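Local atomic coordinates of NADP-dependent glyceraldehyde-3-phosphate dehydrogenase (PDB entry 3PRL), a protein that probably oxidises glyceraldehyde 3-phosphate to 3-phosphoglycerate with NADP+ as the hydride acceptor and without using inorganic phosphate. Residues T332-I335 / S339-F342; D349-G354 / T371-V376; Q280-A285 / E315-L320. All coordinates share one frame; numbering follows the deposited sequence.

Contact 1. Residues T332-I335 / S339-F342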
loop_
_atom_site.group_PDB
_atom_site.type_symbol
_atom_site.label_atom_id
_atom_site.label_comp_id
_atom_site.label_asym_id
_atom_site.label_seq_id
_atom_site.Cartn_x
_atom_site.Cartn_y
_atom_site.Cartn_z
ATOM N N THR D 332 -29.541 0.924 32.807
ATOM C CA THR D 332 -29.083 0.639 34.163
ATOM C C THR D 332 -28.583 1.921 34.834
ATOM O O THR D 332 -28.548 2.982 34.186
ATOM C CB THR D 332 -28.014 -0.487 34.202
ATOM O OG1 THR D 332 -26.990 -0.245 33.228
ATOM C CG2 THR D 332 -28.662 -1.840 33.932
ATOM N N PRO D 333 -28.188 1.830 36.123
ATOM C CA PRO D 333 -27.734 3.010 36.853
ATOM C C PRO D 333 -26.474 3.627 36.250
ATOM O O PRO D 333 -25.619 2.914 35.707
ATOM C CB PRO D 333 -27.440 2.462 38.258
ATOM C CG PRO D 333 -28.190 1.170 38.343
ATOM C CD PRO D 333 -28.132 0.621 36.967
ATOM N N VAL D 334 -26.378 4.952 36.321
ATOM C CA VAL D 334 -25.194 5.651 35.850
ATOM C C VAL D 334 -24.076 5.497 36.875
ATOM O O VAL D 334 -24.323 5.186 38.037
ATOM C CB VAL D 334 -25.458 7.137 35.484
ATOM C CG1 VAL D 334 -26.345 7.232 34.242
ATOM C CG2 VAL D 334 -26.065 7.898 36.656
ATOM N N ILE D 335 -22.852 5.718 36.420
ATOM C CA ILE D 335 -21.642 5.358 37.161
ATOM C C ILE D 335 -21.585 5.818 38.631
ATOM O O ILE D 335 -21.182 5.046 39.493
ATOM C CB ILE D 335 -20.375 5.804 36.374
ATOM C CG1 ILE D 335 -19.119 5.030 36.820
ATOM C CG2 ILE D 335 -20.208 7.315 36.449
ATOM C CD1 ILE D 335 -19.230 3.519 36.669
ATOM N N SER D 339 -22.338 12.120 38.628
ATOM C CA SER D 339 -22.782 12.042 37.236
ATOM C C SER D 339 -24.292 12.215 37.123
ATOM O O SER D 339 -24.762 13.036 36.327
ATOM C CB SER D 339 -22.322 10.731 36.594
ATOM O OG SER D 339 -23.169 10.373 35.523
ATOM N N ALA D 340 -25.040 11.474 37.944
ATOM C CA ALA D 340 -26.497 11.593 37.993
ATOM C C ALA D 340 -26.953 13.015 38.379
ATOM O O ALA D 340 -27.843 13.584 37.737
ATOM C CB ALA D 340 -27.087 10.551 38.945
ATOM N N ALA D 341 -26.334 13.594 39.407
ATOM C CA ALA D 341 -26.621 14.993 39.759
ATOM C C ALA D 341 -26.453 15.910 38.532
ATOM O O ALA D 341 -27.359 16.693 38.216
ATOM C CB ALA D 341 -25.736 15.460 40.908
ATOM N N PHE D 342 -25.303 15.786 37.855
ATOM C CA PHE D 342 -24.957 16.594 36.667
ATOM C C PHE D 342 -25.965 16.403 35.534
ATOM O O PHE D 342 -26.383 17.378 34.921
ATOM C CB PHE D 342 -23.517 16.306 36.181
ATOM C CG PHE D 342 -23.168 16.952 34.841
ATOM C CD1 PHE D 342 -22.755 18.283 34.775
ATOM C CD2 PHE D 342 -23.260 16.220 33.654
ATOM C CE1 PHE D 342 -22.451 18.891 33.562
ATOM C CE2 PHE D 342 -22.951 16.811 32.417
ATOM C CZ PHE D 342 -22.545 18.154 32.369
#
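Val334 and Ala340 meet methyl to methyl, an example of how a loop is laid against the first turn of the helix that follows it. Val334 points toward helix 337-352 and leads with a single branch, CG2, which comes to 3.6 Å from Ala340 CB. That branch sits between the backbone N and the carbonyl carbon of its own residue (chi1 -68° for CG1), while CG1 lies beside the N. Ser339, one residue earlier on the helix, turns its side chain toward the loop as well. Its hydroxyl is anti to the backbone N (chi1 155°), which lays OG alongside the base of the valine, 4.0 Å from Val334 CB. CG2 of Val334 thus has the serine hydroxyl and the alanine methyl as neighbours. Ile335 adds its short branch: CG2 is 4.0 Å from Ser339 CB, while the longer arm through CG1 leads away from the helix.

Polar bonds flank the apolar contact. The backbone of Val334 is hydrogen-bonded to Asn366, Ile335 N is bonded to Gln291 OE1, and Ser339 N is bonded to Asp336 OD1 in the connecting turn. Ile335 also touches Phe162, a residue of the NADP(+) site.

The chemistry is that of a small apolar seam with one hydroxyl at its side. Contacts of this kind depend on shape and distance and set no bond direction; the directional bonds of the loop at Val334 and Ile335 are those to Asn366 and Gln291.

Contact 2. Residues D349-G354 / T371-V376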
loop_
_atom_site.group_PDB
_atom_site.type_symbol
_atom_site.label_atom_id
_atom_site.label_comp_id
_atom_site.label_asym_id
_atom_site.label_seq_id
_atom_site.Cartn_x
_atom_site.Cartn_y
_atom_site.Cartn_z
ATOM N N ASP D 349 -32.559 22.589 33.588
ATOM C CA ASP D 349 -32.294 23.770 32.750
ATOM C C ASP D 349 -33.124 23.798 31.468
ATOM O O ASP D 349 -33.601 24.862 31.047
ATOM C CB ASP D 349 -30.804 23.867 32.387
ATOM C CG ASP D 349 -30.511 25.021 31.445
ATOM O OD1 ASP D 349 -30.410 26.171 31.933
ATOM O OD2 ASP D 349 -30.399 24.779 30.221
ATOM N N ALA D 350 -33.278 22.624 30.864
ATOM C CA ALA D 350 -34.050 22.449 29.643
ATOM C C ALA D 350 -35.538 22.649 29.892
ATOM O O ALA D 350 -36.194 23.367 29.145
ATOM C CB ALA D 350 -33.785 21.076 29.034
ATOM N N LEU D 351 -36.063 22.015 30.937
ATOM C CA LEU D 351 -37.465 22.204 31.323
ATOM C C LEU D 351 -37.691 23.625 31.829
ATOM O O LEU D 351 -38.733 24.215 31.568
ATOM C CB LEU D 351 -37.912 21.184 32.383
ATOM C CG LEU D 351 -37.817 19.690 32.051
ATOM C CD1 LEU D 351 -38.273 18.853 33.245
ATOM C CD2 LEU D 351 -38.629 19.337 30.811
ATOM N N GLU D 352 -36.690 24.162 32.529
ATOM C CA GLU D 352 -36.714 25.530 33.047
ATOM C C GLU D 352 -36.773 26.546 31.902
ATOM O O GLU D 352 -37.402 27.600 32.031
ATOM C CB GLU D 352 -35.496 25.773 33.943
ATOM C CG GLU D 352 -35.459 27.124 34.647
ATOM C CD GLU D 352 -34.133 27.385 35.348
ATOM O OE1 GLU D 352 -33.572 26.435 35.951
ATOM O OE2 GLU D 352 -33.654 28.540 35.298
ATOM N N ASN D 353 -36.134 26.208 30.785
ATOM C CA ASN D 353 -36.165 27.026 29.575
ATOM C C ASN D 353 -37.228 26.532 28.590
ATOM O O ASN D 353 -37.169 26.812 27.384
ATOM C CB ASN D 353 -34.781 27.060 28.912
ATOM C CG ASN D 353 -34.672 28.131 27.825
ATOM O OD1 ASN D 353 -34.497 27.815 26.645
ATOM N ND2 ASN D 353 -34.779 29.396 28.217
ATOM N N GLY D 354 -38.175 25.763 29.117
ATOM C CA GLY D 354 -39.417 25.446 28.419
ATOM C C GLY D 354 -39.419 24.307 27.416
ATOM O O GLY D 354 -40.232 24.314 26.488
ATOM N N THR D 371 -34.745 9.635 29.381
ATOM C CA THR D 371 -35.412 10.915 29.357
ATOM C C THR D 371 -35.433 11.470 27.938
ATOM O O THR D 371 -34.380 11.627 27.305
ATOM C CB THR D 371 -34.774 11.906 30.373
ATOM O OG1 THR D 371 -34.714 11.292 31.669
ATOM C CG2 THR D 371 -35.604 13.162 30.479
ATOM N N LEU D 372 -36.644 11.735 27.445
ATOM C CA LEU D 372 -36.837 12.335 26.128
ATOM C C LEU D 372 -37.369 13.757 26.241
ATOM O O LEU D 372 -38.412 14.002 26.869
ATOM C CB LEU D 372 -37.765 11.483 25.258
ATOM C CG LEU D 372 -37.715 11.743 23.746
ATOM C CD1 LEU D 372 -36.338 11.415 23.166
ATOM C CD2 LEU D 372 -38.785 10.942 23.041
ATOM N N LEU D 373 -36.641 14.686 25.623
ATOM C CA LEU D 373 -37.029 16.090 25.588
ATOM C C LEU D 373 -37.247 16.538 24.157
ATOM O O LEU D 373 -36.508 16.142 23.256
ATOM C CB LEU D 373 -35.955 16.959 26.242
ATOM C CG LEU D 373 -35.447 16.568 27.633
ATOM C CD1 LEU D 373 -34.091 17.200 27.887
ATOM C CD2 LEU D 373 -36.455 16.956 28.731
ATOM N N ASP D 374 -38.260 17.371 23.953
ATOM C CA ASP D 374 -38.576 17.896 22.626
ATOM C C ASP D 374 -38.442 19.412 22.630
ATOM O O ASP D 374 -38.288 20.019 23.691
ATOM C CB ASP D 374 -39.980 17.452 22.174
ATOM C CG ASP D 374 -40.168 17.498 20.650
ATOM O OD1 ASP D 374 -39.263 17.976 19.924
ATOM O OD2 ASP D 374 -41.237 17.052 20.177
ATOM N N ASP D 375 -38.473 20.003 21.435
ATOM C CA ASP D 375 -38.424 21.454 21.228
ATOM C C ASP D 375 -37.201 22.101 21.873
ATOM O O ASP D 375 -37.244 23.258 22.322
ATOM C CB ASP D 375 -39.730 22.098 21.703
ATOM C CG ASP D 375 -40.919 21.686 20.854
ATOM O OD1 ASP D 375 -41.136 22.321 19.796
ATOM O OD2 ASP D 375 -41.642 20.739 21.245
ATOM N N VAL D 376 -36.105 21.339 21.899
ATOM C CA VAL D 376 -34.879 21.736 22.585
ATOM C C VAL D 376 -34.201 22.869 21.833
ATOM O O VAL D 376 -34.134 22.868 20.602
ATOM C CB VAL D 376 -33.941 20.526 22.831
ATOM C CG1 VAL D 376 -32.561 20.971 23.323
ATOM C CG2 VAL D 376 -34.575 19.595 23.847
#
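The end of helix 337-352 lies over strand 367-374, in one layer of helix on sheet, and the seam shows how two leucines and an alanine can join a helix end to a strand. Leu373 points from the strand toward the helix, and its two methyls divide the work. CD1 approaches the methyl of Ala350, with Leu373 CD1 and Ala350 CB 4.1 Å apart. CD2 turns to the neighbouring helical residue, where Leu373 CD2 and Leu351 CD2 lie 3.8 Å apart.

The two leucines cross at about a right angle, so one branch meets one branch and the chains do not lie along each other. In Leu351 the CG is anti to the carbonyl carbon (chi1 -59°); although its CB does not aim at the strand, this torsion brings the end of the side chain nearer to it. Leu357 of the adjoining strand 356-359 touches both leucines, and Val382 lies against Ala350.

Just beyond these contacts the helix stops in a Schellman motif. Gly354, with positive phi, is the C-prime residue: its N is 3.0 Å from Leu351 O, and Ala355 N returns to Ala350 O. The chain can then turn back into the hairpin of strands 356-359 and 367-374. At the C-terminal end of the strand, directly after Leu373, the Asp374 carboxylate accepts Asp375 N, which approaches OD1 from above the carboxylate plane.

Side chains alternate along the strand: Leu373 faces helix 337-352, whereas Leu372 and Asp374 touch helix 303-317 on the other face. A sheet with helices packed on both faces is typical of the three-layer alpha/beta architecture of the aldehyde dehydrogenase catalytic domain.

Contact 3. Residues Q280-A285 / E315-L320; sequences QIVSGA and ELVEQL
Val282 projects from helix 274-286 straight at the end of helix 303-317, and its path shows how one beta-branched residue can serve three partners. From CB, which points toward residues 315-320, the side chain divides. CG2, anti to the carbonyl carbon and beside the backbone N, takes the helical partners: Val282 CG2 is 3.9 Å from Val317 CG2 and 4.2 Å from Leu316 CB. The two valines cross obliquely, CG2 to CG2. CG1 of Val282, anti to the N (chi1 171°), goes to the third partner and faces the forked end of Leu320, tip to tip. It comes to 4.0 Å from Leu320 CD2, and Leu320 CD1 is 4.2 Å from the same Val282 atom.

Helices 274-286 and 303-317 are successive connections of an alpha/beta fold. The first joins the parallel, adjacent strands 264-268 and 296-302 in a beta-alpha-beta crossover, and the second follows directly on strand 296-302. Ile281 and Ala285 of the first helix touch Leu392 of the sheet, while Val282 is directed at the next helix.

A type I beta turn from Val317 to Leu320, with Leu320 N bonded to Val317 O at 3.2 Å, continues the coil and sets Leu320 beside Leu316 and Val317 on the side facing Val282. Phe286 extends the apolar patch along helix 274-286, touching both Val317 and Leu320, and Ala278 does so at Leu316. Leu320 also rests on Ile331, in the loop that leads on toward helix 337-352, so its side chain has an apolar neighbour from that loop as well.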
loop_
_atom_site.group_PDB
_atom_site.type_symbol
_atom_site.label_atom_id
_atom_site.label_comp_id
_atom_site.label_asym_id
_atom_site.label_seq_id
_atom_site.Cartn_x
_atom_site.Cartn_y
_atom_site.Cartn_z
ATOM N N GLN D 280 -32.499 3.263 14.947
ATOM C CA GLN D 280 -31.051 3.544 15.034
ATOM C C GLN D 280 -30.775 4.595 16.117
ATOM O O GLN D 280 -29.876 4.426 16.949
ATOM C CB GLN D 280 -30.478 3.990 13.674
ATOM C CG GLN D 280 -30.347 2.874 12.596
ATOM C CD GLN D 280 -29.312 1.790 12.949
ATOM O OE1 GLN D 280 -28.108 2.000 12.848
ATOM N NE2 GLN D 280 -29.792 0.620 13.353
ATOM N N ILE D 281 -31.565 5.667 16.113
ATOM C CA ILE D 281 -31.440 6.742 17.108
ATOM C C ILE D 281 -31.501 6.235 18.550
ATOM O O ILE D 281 -30.575 6.482 19.323
ATOM C CB ILE D 281 -32.443 7.912 16.851
ATOM C CG1 ILE D 281 -32.023 8.698 15.608
ATOM C CG2 ILE D 281 -32.499 8.875 18.020
ATOM C CD1 ILE D 281 -30.537 8.840 15.458
ATOM N N VAL D 282 -32.565 5.511 18.899
ATOM C CA VAL D 282 -32.729 4.997 20.260
ATOM C C VAL D 282 -31.659 3.968 20.656
ATOM O O VAL D 282 -31.054 4.089 21.723
ATOM C CB VAL D 282 -34.152 4.452 20.501
ATOM C CG1 VAL D 282 -34.231 3.722 21.841
ATOM C CG2 VAL D 282 -35.160 5.586 20.442
ATOM N N SER D 283 -31.432 2.966 19.809
ATOM C CA SER D 283 -30.361 1.982 20.038
ATOM C C SER D 283 -29.002 2.619 20.390
ATOM O O SER D 283 -28.317 2.175 21.316
ATOM C CB SER D 283 -30.205 1.062 18.824
ATOM O OG SER D 283 -29.037 0.260 18.929
ATOM N N GLY D 284 -28.638 3.669 19.658
ATOM C CA GLY D 284 -27.348 4.331 19.828
ATOM C C GLY D 284 -27.282 5.343 20.962
ATOM O O GLY D 284 -26.273 5.428 21.650
ATOM N N ALA D 285 -28.354 6.114 21.167
ATOM C CA ALA D 285 -28.340 7.166 22.194
ATOM C C ALA D 285 -28.366 6.573 23.585
ATOM O O ALA D 285 -27.739 7.103 24.502
ATOM C CB ALA D 285 -29.519 8.151 22.013
ATOM N N GLU D 315 -42.189 5.863 21.374
ATOM C CA GLU D 315 -42.668 4.487 21.522
ATOM C C GLU D 315 -41.560 3.526 21.946
ATOM O O GLU D 315 -41.724 2.788 22.928
ATOM C CB GLU D 315 -43.344 3.988 20.234
ATOM C CG GLU D 315 -44.001 2.607 20.349
ATOM C CD GLU D 315 -43.904 1.789 19.063
ATOM O OE1 GLU D 315 -44.912 1.143 18.689
ATOM O OE2 GLU D 315 -42.820 1.787 18.425
ATOM N N LEU D 316 -40.443 3.547 21.215
ATOM C CA LEU D 316 -39.325 2.649 21.495
ATOM C C LEU D 316 -38.727 2.928 22.871
ATOM O O LEU D 316 -38.340 2.005 23.572
ATOM C CB LEU D 316 -38.256 2.725 20.390
ATOM C CG LEU D 316 -38.673 2.475 18.927
ATOM C CD1 LEU D 316 -37.627 3.041 17.979
ATOM C CD2 LEU D 316 -38.931 1.004 18.618
ATOM N N VAL D 317 -38.677 4.206 23.253
ATOM C CA VAL D 317 -38.156 4.643 24.552
ATOM C C VAL D 317 -38.986 4.109 25.732
ATOM O O VAL D 317 -38.429 3.679 26.752
ATOM C CB VAL D 317 -38.009 6.193 24.593
ATOM C CG1 VAL D 317 -38.086 6.743 26.013
ATOM C CG2 VAL D 317 -36.704 6.625 23.903
ATOM N N GLU D 318 -40.312 4.122 25.579
ATOM C CA GLU D 318 -41.227 3.503 26.540
ATOM C C GLU D 318 -41.158 1.967 26.530
ATOM O O GLU D 318 -41.719 1.310 27.412
ATOM C CB GLU D 318 -42.658 3.983 26.287
ATOM C CG GLU D 318 -43.061 5.151 27.163
ATOM C CD GLU D 318 -43.842 6.216 26.415
ATOM O OE1 GLU D 318 -44.392 5.916 25.327
ATOM O OE2 GLU D 318 -43.900 7.361 26.921
ATOM N N GLN D 319 -40.479 1.410 25.527
ATOM C CA GLN D 319 -40.245 -0.037 25.437
ATOM C C GLN D 319 -38.970 -0.437 26.193
ATOM O O GLN D 319 -38.754 -1.623 26.478
ATOM C CB GLN D 319 -40.121 -0.480 23.970
ATOM C CG GLN D 319 -41.343 -1.149 23.341
ATOM C CD GLN D 319 -40.958 -2.095 22.182
ATOM O OE1 GLN D 319 -39.815 -2.092 21.706
ATOM N NE2 GLN D 319 -41.912 -2.907 21.738
ATOM N N LEU D 320 -38.115 0.546 26.492
ATOM C CA LEU D 320 -36.864 0.281 27.215
ATOM C C LEU D 320 -37.140 -0.106 28.661
ATOM O O LEU D 320 -37.901 0.572 29.361
ATOM C CB LEU D 320 -35.907 1.486 27.165
ATOM C CG LEU D 320 -35.618 2.109 25.799
ATOM C CD1 LEU D 320 -34.823 3.382 25.974
ATOM C CD2 LEU D 320 -34.909 1.138 24.834
#

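Followed from the N terminus, the three contacts come in series, with none nested in or crossing another. Contact 3 comes first, closing the excursion from helix 274-286 through strand 296-302 to the end of helix 303-317. The chain then runs through a loop into contact 1, a short closure that sets this loop on the beginning of helix 337-352. The far end of the same helix serves contact 2, which closes round the hairpin strands and joins the helix to strand 367-374. Contacts 1 and 2 thus share one helix, with centres about 19 Å apart, while contacts 2 and 3 approach to about 5 Å between nearest atoms without touching.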